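Local coordinates for protein GH127 beta-L-arabinofuranoside (PDB 4QK0) that probably hydrolyses beta-L-arabinofuranosidic linkages to release L-arabinose, as a glycoside hydrolase of family GH127, at residues Pro255-Lys260 with Asp285-Gln290; Ala291-Trp296 with Arg345-Leu350; Pro326-Tyr331 with His395-Val400; Pro384-Pro389 with Glu640-Val645. All coordinates share one frame; numbering follows the deposited sequence.

Interaction 1: residues Pro255-Lys260 with Asp285-Gln290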
# COMPACT_ATOMS: atom_id res chain seq x y z
N PRO A 255 -13.77 -6.80 -26.51
CA PRO A 255 -15.15 -6.44 -26.60
C PRO A 255 -15.91 -6.77 -25.34
O PRO A 255 -15.55 -7.71 -24.63
CB PRO A 255 -15.64 -7.26 -27.83
CG PRO A 255 -14.41 -7.43 -28.69
CD PRO A 255 -13.31 -7.63 -27.66
N VAL A 256 -16.98 -6.03 -25.08
CA VAL A 256 -17.61 -6.12 -23.79
C VAL A 256 -18.15 -7.51 -23.46
O VAL A 256 -18.05 -7.92 -22.32
CB VAL A 256 -18.72 -5.11 -23.57
CG1 VAL A 256 -18.15 -3.70 -23.73
CG2 VAL A 256 -19.88 -5.33 -24.52
N ARG A 257 -18.63 -8.25 -24.47
CA ARG A 257 -19.14 -9.59 -24.25
C ARG A 257 -18.04 -10.58 -23.88
O ARG A 257 -18.32 -11.60 -23.31
CB ARG A 257 -19.97 -10.12 -25.45
CG ARG A 257 -21.26 -9.36 -25.70
CD ARG A 257 -21.83 -9.62 -27.08
NE ARG A 257 -23.03 -8.81 -27.38
CZ ARG A 257 -22.99 -7.56 -27.79
NH1 ARG A 257 -21.83 -6.91 -27.88
NH2 ARG A 257 -24.12 -6.91 -28.06
N GLU A 258 -16.79 -10.27 -24.16
CA GLU A 258 -15.71 -11.16 -23.73
C GLU A 258 -15.12 -10.76 -22.35
O GLU A 258 -14.22 -11.43 -21.86
CB GLU A 258 -14.61 -11.13 -24.76
CG GLU A 258 -15.11 -11.65 -26.09
CD GLU A 258 -14.15 -11.40 -27.25
OE1 GLU A 258 -14.69 -11.15 -28.35
OE2 GLU A 258 -12.90 -11.44 -27.10
N GLN A 259 -15.59 -9.66 -21.76
CA GLN A 259 -15.16 -9.23 -20.42
C GLN A 259 -15.89 -10.04 -19.36
O GLN A 259 -17.11 -9.91 -19.15
CB GLN A 259 -15.35 -7.70 -20.24
CG GLN A 259 -14.45 -6.92 -21.15
CD GLN A 259 -14.54 -5.42 -20.96
OE1 GLN A 259 -14.81 -4.92 -19.85
NE2 GLN A 259 -14.36 -4.68 -22.06
N LYS A 260 -15.12 -10.89 -18.69
CA LYS A 260 -15.66 -11.74 -17.64
C LYS A 260 -15.26 -11.33 -16.23
O LYS A 260 -15.83 -11.85 -15.27
CB LYS A 260 -15.23 -13.18 -17.89
CG LYS A 260 -15.80 -13.73 -19.20
CD LYS A 260 -15.48 -15.21 -19.38
CE LYS A 260 -15.65 -15.63 -20.84
NZ LYS A 260 -16.90 -15.07 -21.43
N ASP A 285 -31.22 -8.78 -25.98
CA ASP A 285 -29.95 -9.41 -26.44
C ASP A 285 -29.43 -10.29 -25.32
O ASP A 285 -28.92 -9.80 -24.29
CB ASP A 285 -28.95 -8.30 -26.80
CG ASP A 285 -27.59 -8.84 -27.24
OD1 ASP A 285 -27.27 -10.04 -27.07
OD2 ASP A 285 -26.80 -8.03 -27.74
N GLU A 286 -29.60 -11.59 -25.48
CA GLU A 286 -29.29 -12.58 -24.46
C GLU A 286 -27.78 -12.65 -24.16
O GLU A 286 -27.39 -12.89 -23.04
CB GLU A 286 -29.81 -13.99 -24.88
CG GLU A 286 -29.55 -15.11 -23.87
CD GLU A 286 -30.21 -14.86 -22.49
OE1 GLU A 286 -31.34 -14.31 -22.44
OE2 GLU A 286 -29.62 -15.21 -21.45
N SER A 287 -26.95 -12.46 -25.17
CA SER A 287 -25.53 -12.52 -25.03
C SER A 287 -25.03 -11.36 -24.12
O SER A 287 -24.11 -11.52 -23.31
CB SER A 287 -24.84 -12.45 -26.41
OG SER A 287 -24.96 -11.13 -26.99
N LEU A 288 -25.68 -10.22 -24.26
CA LEU A 288 -25.34 -9.07 -23.49
C LEU A 288 -25.88 -9.22 -22.06
O LEU A 288 -25.21 -8.88 -21.09
CB LEU A 288 -25.88 -7.83 -24.19
CG LEU A 288 -25.26 -6.49 -23.89
CD1 LEU A 288 -23.75 -6.54 -24.04
CD2 LEU A 288 -25.88 -5.47 -24.85
N LYS A 289 -27.06 -9.79 -21.94
CA LYS A 289 -27.63 -10.10 -20.66
C LYS A 289 -26.71 -11.01 -19.85
O LYS A 289 -26.52 -10.78 -18.66
CB LYS A 289 -28.98 -10.79 -20.84
CG LYS A 289 -29.64 -11.24 -19.55
CD LYS A 289 -31.08 -11.68 -19.77
CE LYS A 289 -31.54 -12.49 -18.57
NZ LYS A 289 -33.01 -12.55 -18.45
N GLN A 290 -26.20 -12.04 -20.48
CA GLN A 290 -25.31 -12.98 -19.81
C GLN A 290 -23.99 -12.35 -19.45
O GLN A 290 -23.49 -12.62 -18.39
CB GLN A 290 -25.03 -14.19 -20.69
CG GLN A 290 -26.10 -15.25 -20.49
CD GLN A 290 -26.09 -16.31 -21.56
OE1 GLN A 290 -25.09 -16.48 -22.28
NE2 GLN A 290 -27.21 -17.01 -21.71
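Asp285 splits its carboxylate between two tasks: OD2 reaches across to Arg257, while OD1 is gripped by donors of its own helix start. Ser287 OG donates to Asp285 OD1 over 2.6 Å, meeting the syn lone pair of OD1. Leu288 N approaches Asp285 OD1 at 3.2 Å from well above the carboxylate plane, and Ser287 N adds a weak bond. These contacts identify Asp285 as the N-cap of helix 286-302, and they fix the rotation of the carboxylate, which leaves OD2 directed at the arginine. Arg257 NH2 donates to Asp285 OD2 at 2.9 Å with an N-H...O angle of 173°, the two flat groups being turned by 26°. On the next edge position Arg257 NE donates to Ser287 OG at 3.0 Å, more bent at 145°. Both acceptors lie in the guanidinium plane. Ser287 OG accepts from Arg257 NE and donates to Asp285 OD1, and so links the two. The helix in question belongs to the catalytic domain, whose clan is built of helical hairpins in an (alpha/alpha)6 barrel, and the 3-10 turn 256-258 sits in the loop between helix 227-234 and strand 264-265. The arginine spans the gap because its chain is extended from CG to NE. Leu288 CD1 lies over the centre of the guanidinium, 3.9 Å above one face, and also touches Val256 CG2 at 4.1 Å. On the other terminal nitrogen, Asp219 of helix 208-220 gives the guanidinium a second carboxylate partner through Arg257 NH1, which limits its freedom to turn.

Interaction 2: residues Ala291-Trp296 with Arg345-Leu350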
# COMPACT_ATOMS: atom_id res chain seq x y z
N ALA A 291 -23.45 -11.51 -20.32
CA ALA A 291 -22.23 -10.76 -20.00
C ALA A 291 -22.42 -9.92 -18.74
O ALA A 291 -21.61 -9.95 -17.84
CB ALA A 291 -21.80 -9.90 -21.16
N CYS A 292 -23.56 -9.23 -18.67
CA CYS A 292 -23.92 -8.44 -17.51
C CYS A 292 -24.00 -9.27 -16.27
O CYS A 292 -23.54 -8.81 -15.24
CB CYS A 292 -25.25 -7.71 -17.69
SG CYS A 292 -25.12 -6.36 -18.92
N GLN A 293 -24.59 -10.46 -16.36
CA GLN A 293 -24.78 -11.28 -15.20
C GLN A 293 -23.44 -11.78 -14.72
O GLN A 293 -23.25 -11.89 -13.52
CB GLN A 293 -25.74 -12.45 -15.45
CG GLN A 293 -27.19 -11.96 -15.54
CD GLN A 293 -28.17 -13.00 -16.14
OE1 GLN A 293 -27.84 -13.73 -17.09
NE2 GLN A 293 -29.38 -13.04 -15.61
N THR A 294 -22.55 -12.11 -15.63
CA THR A 294 -21.24 -12.63 -15.30
C THR A 294 -20.44 -11.51 -14.62
O THR A 294 -19.80 -11.75 -13.62
CB THR A 294 -20.53 -13.09 -16.58
OG1 THR A 294 -21.26 -14.20 -17.08
CG2 THR A 294 -19.09 -13.51 -16.32
N LEU A 295 -20.55 -10.29 -15.13
CA LEU A 295 -19.86 -9.17 -14.54
C LEU A 295 -20.44 -8.79 -13.20
O LEU A 295 -19.69 -8.50 -12.29
CB LEU A 295 -19.84 -8.00 -15.48
CG LEU A 295 -18.91 -8.25 -16.68
CD1 LEU A 295 -19.27 -7.36 -17.85
CD2 LEU A 295 -17.47 -8.00 -16.32
N TRP A 296 -21.76 -8.86 -13.07
CA TRP A 296 -22.41 -8.62 -11.81
C TRP A 296 -21.91 -9.54 -10.73
O TRP A 296 -21.67 -9.12 -9.60
CB TRP A 296 -23.92 -8.83 -11.93
CG TRP A 296 -24.59 -8.78 -10.62
CD1 TRP A 296 -24.95 -9.81 -9.85
CD2 TRP A 296 -24.92 -7.61 -9.91
NE1 TRP A 296 -25.51 -9.36 -8.70
CE2 TRP A 296 -25.50 -8.00 -8.72
CE3 TRP A 296 -24.81 -6.26 -10.20
CZ2 TRP A 296 -25.98 -7.12 -7.81
CZ3 TRP A 296 -25.25 -5.37 -9.31
CH2 TRP A 296 -25.83 -5.79 -8.09
N ARG A 345 -30.18 -0.64 -10.63
CA ARG A 345 -31.48 -0.30 -11.12
C ARG A 345 -31.72 -0.90 -12.52
O ARG A 345 -32.80 -1.36 -12.77
CB ARG A 345 -31.67 1.20 -11.13
CG ARG A 345 -33.13 1.62 -11.21
CD ARG A 345 -33.17 3.11 -11.41
NE ARG A 345 -34.47 3.61 -11.83
CZ ARG A 345 -34.70 4.87 -12.14
NH1 ARG A 345 -33.73 5.79 -12.08
NH2 ARG A 345 -35.91 5.24 -12.52
N ARG A 346 -30.75 -0.85 -13.42
CA ARG A 346 -30.88 -1.48 -14.71
C ARG A 346 -30.88 -2.99 -14.61
O ARG A 346 -31.53 -3.67 -15.43
CB ARG A 346 -29.77 -1.05 -15.66
CG ARG A 346 -29.83 0.41 -16.02
CD ARG A 346 -31.11 0.77 -16.75
NE ARG A 346 -31.04 2.04 -17.45
CZ ARG A 346 -32.03 2.55 -18.19
NH1 ARG A 346 -33.16 1.89 -18.33
NH2 ARG A 346 -31.89 3.76 -18.78
N MSE A 347 -30.12 -3.54 -13.66
CA MSE A 347 -30.12 -5.01 -13.52
C MSE A 347 -31.52 -5.43 -13.13
O MSE A 347 -32.00 -6.44 -13.57
CB MSE A 347 -29.15 -5.56 -12.50
CG MSE A 347 -27.67 -5.37 -12.87
SE MSE A 347 -27.16 -6.29 -14.51
CE MSE A 347 -27.25 -8.17 -13.92
N LEU A 348 -32.16 -4.68 -12.27
CA LEU A 348 -33.51 -4.98 -11.86
C LEU A 348 -34.50 -4.98 -13.04
O LEU A 348 -35.43 -5.73 -13.04
CB LEU A 348 -34.00 -3.99 -10.83
CG LEU A 348 -33.45 -4.29 -9.44
CD1 LEU A 348 -33.75 -3.14 -8.49
CD2 LEU A 348 -34.00 -5.61 -8.92
N GLU A 349 -34.28 -4.11 -14.02
CA GLU A 349 -35.13 -4.08 -15.21
C GLU A 349 -34.83 -5.25 -16.12
O GLU A 349 -35.65 -5.68 -16.89
CB GLU A 349 -34.96 -2.74 -15.93
CG GLU A 349 -35.56 -1.60 -15.08
CD GLU A 349 -35.18 -0.18 -15.56
OE1 GLU A 349 -34.53 -0.07 -16.64
OE2 GLU A 349 -35.50 0.80 -14.85
N LEU A 350 -33.66 -5.83 -15.97
CA LEU A 350 -33.28 -6.98 -16.76
C LEU A 350 -33.75 -8.31 -16.18
O LEU A 350 -34.02 -9.26 -16.90
CB LEU A 350 -31.78 -6.99 -16.85
CG LEU A 350 -31.05 -7.96 -17.73
CD1 LEU A 350 -31.51 -7.81 -19.17
CD2 LEU A 350 -29.55 -7.69 -17.61
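Selenomethionine Met347 overlaps the flank of helix 286-302, its bent chain touching three residues there with three different atoms. Its SE lies 4.0 Å from Cys292 CB, and its terminal CE is 3.9 Å from Trp296 CB and 4.1 Å from Gln293 CG. Further up the chain, Met347 CG approaches Trp296 CE3 at 4.0 Å, obliquely to the ring. Two consecutive turns (chi2 -62°, chi3 -70°) fold the side chain so that its methyl touches both Gln293 CG and Trp296 CB. Leu350, one turn later, brings CD2 to 4.3 Å from Cys292 CB. No hydrogen bond crosses the pair, and the short axes pass 11.7 Å apart at a signed crossing angle of -132°, a separation wide enough to be filled by a long side chain such as that of Met347. Gln293 contributes its aliphatic CG here, while its amide NE2 is bonded to Glu351. Around this buried junction of helices 286-302 and 334-350, helix 266-283 contributes Met276 against Cys292. Helix 354-365 closes another flank, where Tyr356 packs on Met347 and meets the Trp296 ring edge-to-face.

Interaction 3: residues Pro326-Tyr331 with His395-Val400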
# COMPACT_ATOMS: atom_id res chain seq x y z
N PRO A 326 -8.36 -4.83 0.42
CA PRO A 326 -7.64 -4.30 1.59
C PRO A 326 -8.42 -3.12 2.14
O PRO A 326 -8.96 -2.33 1.38
CB PRO A 326 -6.31 -3.87 1.03
CG PRO A 326 -6.63 -3.52 -0.42
CD PRO A 326 -7.63 -4.59 -0.81
N ASN A 327 -8.46 -3.02 3.46
CA ASN A 327 -9.28 -2.02 4.12
C ASN A 327 -8.63 -0.64 4.27
O ASN A 327 -9.33 0.40 4.29
CB ASN A 327 -9.72 -2.58 5.46
CG ASN A 327 -10.64 -3.79 5.30
OD1 ASN A 327 -11.63 -3.71 4.59
ND2 ASN A 327 -10.33 -4.92 5.96
N ASP A 328 -7.32 -0.63 4.38
CA ASP A 328 -6.56 0.56 4.75
C ASP A 328 -6.11 1.27 3.51
O ASP A 328 -5.98 2.50 3.51
CB ASP A 328 -5.36 0.22 5.68
CG ASP A 328 -4.44 -0.88 5.10
OD1 ASP A 328 -4.82 -1.59 4.15
OD2 ASP A 328 -3.34 -1.07 5.66
N THR A 329 -5.93 0.53 2.42
CA THR A 329 -5.56 1.11 1.15
C THR A 329 -6.71 1.14 0.09
O THR A 329 -6.48 1.51 -1.07
CB THR A 329 -4.41 0.33 0.56
OG1 THR A 329 -4.74 -1.07 0.53
CG2 THR A 329 -3.17 0.53 1.38
N ALA A 330 -7.92 0.80 0.50
CA ALA A 330 -9.11 0.86 -0.35
C ALA A 330 -9.21 2.17 -1.07
O ALA A 330 -8.79 3.20 -0.53
CB ALA A 330 -10.33 0.69 0.50
N TYR A 331 -9.82 2.17 -2.25
CA TYR A 331 -10.17 3.45 -2.86
C TYR A 331 -11.66 3.71 -2.65
O TYR A 331 -12.04 4.70 -2.01
CB TYR A 331 -9.76 3.48 -4.29
CG TYR A 331 -9.55 4.88 -4.78
CD1 TYR A 331 -8.40 5.60 -4.46
CD2 TYR A 331 -10.48 5.48 -5.59
CE1 TYR A 331 -8.22 6.90 -4.93
CE2 TYR A 331 -10.30 6.76 -6.07
CZ TYR A 331 -9.18 7.48 -5.73
OH TYR A 331 -9.01 8.75 -6.27
N HIS A 395 2.99 7.19 1.44
CA HIS A 395 2.70 7.37 0.03
C HIS A 395 1.56 6.42 -0.46
O HIS A 395 0.68 6.83 -1.22
CB HIS A 395 3.95 7.09 -0.75
CG HIS A 395 3.91 7.48 -2.19
ND1 HIS A 395 3.93 8.80 -2.61
CD2 HIS A 395 3.94 6.73 -3.31
CE1 HIS A 395 3.95 8.84 -3.93
NE2 HIS A 395 3.95 7.60 -4.39
N ASP A 396 1.57 5.18 0.01
CA ASP A 396 0.55 4.25 -0.41
C ASP A 396 -0.77 4.46 0.28
O ASP A 396 -1.72 3.71 0.04
CB ASP A 396 1.03 2.78 -0.35
CG ASP A 396 1.33 2.27 1.07
OD1 ASP A 396 0.94 2.95 2.02
OD2 ASP A 396 1.95 1.15 1.20
N LYS A 397 -0.88 5.48 1.13
CA LYS A 397 -2.15 5.84 1.78
C LYS A 397 -2.52 7.30 1.67
O LYS A 397 -3.47 7.73 2.28
CB LYS A 397 -2.17 5.45 3.22
CG LYS A 397 -2.07 3.95 3.38
CD LYS A 397 -2.19 3.51 4.80
CE LYS A 397 -1.77 2.05 4.90
NZ LYS A 397 -1.92 1.55 6.29
N ARG A 398 -1.82 8.04 0.83
CA ARG A 398 -1.99 9.47 0.79
C ARG A 398 -3.31 9.83 0.14
O ARG A 398 -3.80 10.92 0.33
CB ARG A 398 -0.84 10.13 0.01
CG ARG A 398 -0.89 9.94 -1.52
CD ARG A 398 0.41 10.41 -2.16
NE ARG A 398 0.43 10.32 -3.61
CZ ARG A 398 0.61 9.19 -4.32
NH1 ARG A 398 0.79 8.00 -3.72
NH2 ARG A 398 0.59 9.25 -5.64
N HIS A 399 -3.90 8.92 -0.63
CA HIS A 399 -5.30 9.10 -1.17
C HIS A 399 -6.34 9.02 -0.07
O HIS A 399 -7.47 9.42 -0.24
CB HIS A 399 -5.61 8.03 -2.22
CG HIS A 399 -5.63 6.65 -1.65
ND1 HIS A 399 -4.48 5.94 -1.38
CD2 HIS A 399 -6.66 5.84 -1.33
CE1 HIS A 399 -4.80 4.74 -0.95
NE2 HIS A 399 -6.12 4.65 -0.90
N VAL A 400 -5.99 8.44 1.05
CA VAL A 400 -6.95 8.34 2.14
C VAL A 400 -6.90 9.62 3.00
O VAL A 400 -5.90 9.86 3.70
CB VAL A 400 -6.67 7.13 3.01
CG1 VAL A 400 -7.63 7.10 4.18
CG2 VAL A 400 -6.80 5.84 2.20
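His399 carries its ring CG between the backbone N and the carbonyl carbon (chi1 64°), which turns the imidazole toward Thr329 and Ala330; Lys397, extended beyond CG, runs its ammonium out to Asp328. The His399 NE2 hydrogen is shared between two successive carbonyls, which makes the interaction forked. Its bond to Ala330 O is 3.1 Å long and bent, with an N-H...O angle of 137°, and its bond to Thr329 O is weak at 3.2 Å. Ala330 O lies in the ring plane, while the donor stands above the plane of that carbonyl. The ring is also packed against neighbours: Val400 CG2 lies 3.3 Å above one face, toward the rim, and His399 CD2 is 3.6 Å from Tyr331 CD1. The Tyr331 and His399 rings are near parallel, but with centroids 5.6 Å apart they barely overlap; Tyr331 OH is bonded to Glu317. At the other end Lys397 NZ forms a salt bridge with Asp328 OD2 at 3.0 Å, arriving from above the carboxylate plane. Between these polar links Thr329 CG2 touches Lys397 CE at 4.1 Å and the Asp396 carbonyl. The second subunit comes close here: its Arg394 packs on Thr329, its Thr329 on Asp396, and its Phe315 ring stacks on His395. The arrangement is that of two irregular catalytic-domain loops at a dimer interface, one of them folded into a type I beta turn, Lys397 to Val400, whose third residue uses its imidazole to bind the carbonyls of the other.

Interaction 4: residues Pro384-Pro389 with Glu640-Val645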
# COMPACT_ATOMS: atom_id res chain seq x y z
N PRO A 384 -12.57 4.77 3.02
CA PRO A 384 -11.78 3.65 3.52
C PRO A 384 -12.57 2.85 4.51
O PRO A 384 -13.57 3.32 5.04
CB PRO A 384 -10.61 4.35 4.18
CG PRO A 384 -11.21 5.62 4.70
CD PRO A 384 -12.21 6.04 3.67
N LEU A 385 -12.15 1.61 4.75
CA LEU A 385 -12.75 0.78 5.77
C LEU A 385 -11.90 0.64 7.00
O LEU A 385 -12.29 -0.01 8.00
CB LEU A 385 -13.08 -0.61 5.20
CG LEU A 385 -14.35 -0.62 4.36
CD1 LEU A 385 -14.12 -0.01 2.98
CD2 LEU A 385 -14.76 -2.08 4.28
N GLU A 386 -10.75 1.29 6.96
CA GLU A 386 -9.83 1.28 8.11
C GLU A 386 -8.95 2.51 8.05
O GLU A 386 -8.33 2.78 7.03
CB GLU A 386 -8.97 0.04 8.11
CG GLU A 386 -7.88 0.05 9.18
CD GLU A 386 -7.16 -1.29 9.24
OE1 GLU A 386 -7.79 -2.27 9.59
OE2 GLU A 386 -5.97 -1.37 8.85
N VAL A 387 -8.92 3.25 9.14
CA VAL A 387 -8.12 4.46 9.21
C VAL A 387 -7.27 4.49 10.48
O VAL A 387 -7.78 4.32 11.57
CB VAL A 387 -9.00 5.71 9.16
CG1 VAL A 387 -8.18 6.95 9.29
CG2 VAL A 387 -9.69 5.79 7.81
N TRP A 388 -5.97 4.68 10.26
CA TRP A 388 -4.99 5.07 11.29
C TRP A 388 -4.42 6.42 10.78
O TRP A 388 -3.62 6.42 9.89
CB TRP A 388 -3.91 3.98 11.42
CG TRP A 388 -2.79 4.24 12.44
CD1 TRP A 388 -2.80 5.13 13.46
CD2 TRP A 388 -1.51 3.57 12.50
NE1 TRP A 388 -1.62 5.06 14.15
CE2 TRP A 388 -0.82 4.11 13.58
CE3 TRP A 388 -0.91 2.57 11.75
CZ2 TRP A 388 0.47 3.68 13.93
CZ3 TRP A 388 0.37 2.14 12.09
CH2 TRP A 388 1.04 2.69 13.16
N PRO A 389 -4.87 7.57 11.33
CA PRO A 389 -4.52 8.86 10.71
C PRO A 389 -3.08 9.13 10.47
O PRO A 389 -2.74 9.65 9.42
CB PRO A 389 -5.07 9.88 11.67
CG PRO A 389 -6.25 9.18 12.25
CD PRO A 389 -5.79 7.77 12.46
N GLU A 640 -9.04 7.30 14.61
CA GLU A 640 -9.06 5.97 14.05
C GLU A 640 -10.51 5.52 13.79
O GLU A 640 -11.44 5.90 14.53
CB GLU A 640 -8.35 4.98 15.00
CG GLU A 640 -6.86 5.23 15.09
CD GLU A 640 -6.11 4.10 15.80
OE1 GLU A 640 -6.45 2.89 15.64
OE2 GLU A 640 -5.21 4.43 16.59
N MSE A 641 -10.64 4.61 12.81
CA MSE A 641 -11.91 3.91 12.50
C MSE A 641 -11.62 2.57 11.89
O MSE A 641 -10.69 2.45 11.14
CB MSE A 641 -12.73 4.79 11.55
CG MSE A 641 -14.09 4.19 11.21
SE MSE A 641 -13.92 2.96 9.65
CE MSE A 641 -13.61 4.21 8.28
N VAL A 642 -12.37 1.54 12.29
CA VAL A 642 -12.33 0.27 11.62
C VAL A 642 -13.70 -0.30 11.47
O VAL A 642 -14.52 -0.12 12.33
CB VAL A 642 -11.48 -0.82 12.32
CG1 VAL A 642 -10.02 -0.45 12.28
CG2 VAL A 642 -11.88 -1.02 13.76
N VAL A 643 -13.88 -1.06 10.39
CA VAL A 643 -15.07 -1.87 10.15
C VAL A 643 -14.77 -3.31 10.51
O VAL A 643 -15.51 -3.93 11.28
CB VAL A 643 -15.52 -1.82 8.67
CG1 VAL A 643 -16.61 -2.86 8.35
CG2 VAL A 643 -16.04 -0.44 8.34
N TRP A 644 -13.69 -3.85 9.95
CA TRP A 644 -13.38 -5.21 10.20
C TRP A 644 -12.55 -5.29 11.48
O TRP A 644 -11.39 -4.87 11.51
CB TRP A 644 -12.65 -5.80 9.00
CG TRP A 644 -13.56 -5.98 7.87
CD1 TRP A 644 -13.75 -5.13 6.82
CD2 TRP A 644 -14.41 -7.09 7.65
NE1 TRP A 644 -14.69 -5.62 5.99
CE2 TRP A 644 -15.09 -6.85 6.46
CE3 TRP A 644 -14.65 -8.28 8.34
CZ2 TRP A 644 -16.02 -7.74 5.94
CZ3 TRP A 644 -15.54 -9.18 7.81
CH2 TRP A 644 -16.25 -8.89 6.62
N VAL A 645 -13.12 -5.87 12.50
CA VAL A 645 -12.42 -5.98 13.78
C VAL A 645 -11.88 -7.39 14.02
O VAL A 645 -12.51 -8.38 13.62
CB VAL A 645 -13.22 -5.33 14.97
CG1 VAL A 645 -14.55 -4.76 14.58
CG2 VAL A 645 -13.33 -6.17 16.20
O HOH W 1 -11.98 -2.60 8.34
O HOH W 2 -7.72 2.27 13.00
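Val387 and Met641 form an antiparallel hydrogen-bonded pair, with Val387 N donating to Met641 O at 2.8 Å and Met641 N to Val387 O at 3.1 Å, and Glu386 with Val642 is the adjoining non-hydrogen-bonded pair, CA atoms 4.4 Å apart. Val643 N extends the pairing to Leu385 O over 3.1 Å, and a water accepting from Trp644 N donates to the same carbonyl. On the sheet face of Val387, the selenomethionine Met641 leaves the backbone opposite N (chi1 -177°) and then folds at chi2 and chi3, so that SE lies 3.8 Å from Leu385 O and CE lies 3.4 Å from Pro384 O. On the face of Glu386, its extended chain runs alongside Val642, CG to CG1 at 3.8 Å. Leu385 CD2 meets the edge of the Trp644 indole, 3.9 Å from NE1. Glu640 lays CG against Pro389 CD, and a second water links its OE1 to Val387 O. Its carboxylate is further held by Asn569 N, Leu570 N and Arg544 of the second subunit; that arginine also makes a cation-pi contact with Trp388. Thus the short catalytic-domain strand 386-387 joins the C-terminal domain's sheet through strand 641-647, which also pairs with strands 549-554 and 557-562; their residues Ala551, Val558 and Cys560 pack against Val643.

The four contacts fall into two clusters. Interactions 1 and 2 follow one another along the chain, have centres 10 Å apart and share helix 286-302, the first at its start and the second farther along, in the catalytic domain. Interactions 3 and 4 have centres 11 Å apart and alternate along the sequence; they touch, with a probable hydrogen bond from Leu385 N to Asn327 O (3.1 Å), and both reach the second subunit. The centres of interactions 2 and 3 are 29 Å apart, their nearest atoms about 17 Å. The first cluster packs a loop and a second helix on one helix; in the second, interaction 4 links catalytic and C-terminal regions while interaction 3 stays in the former.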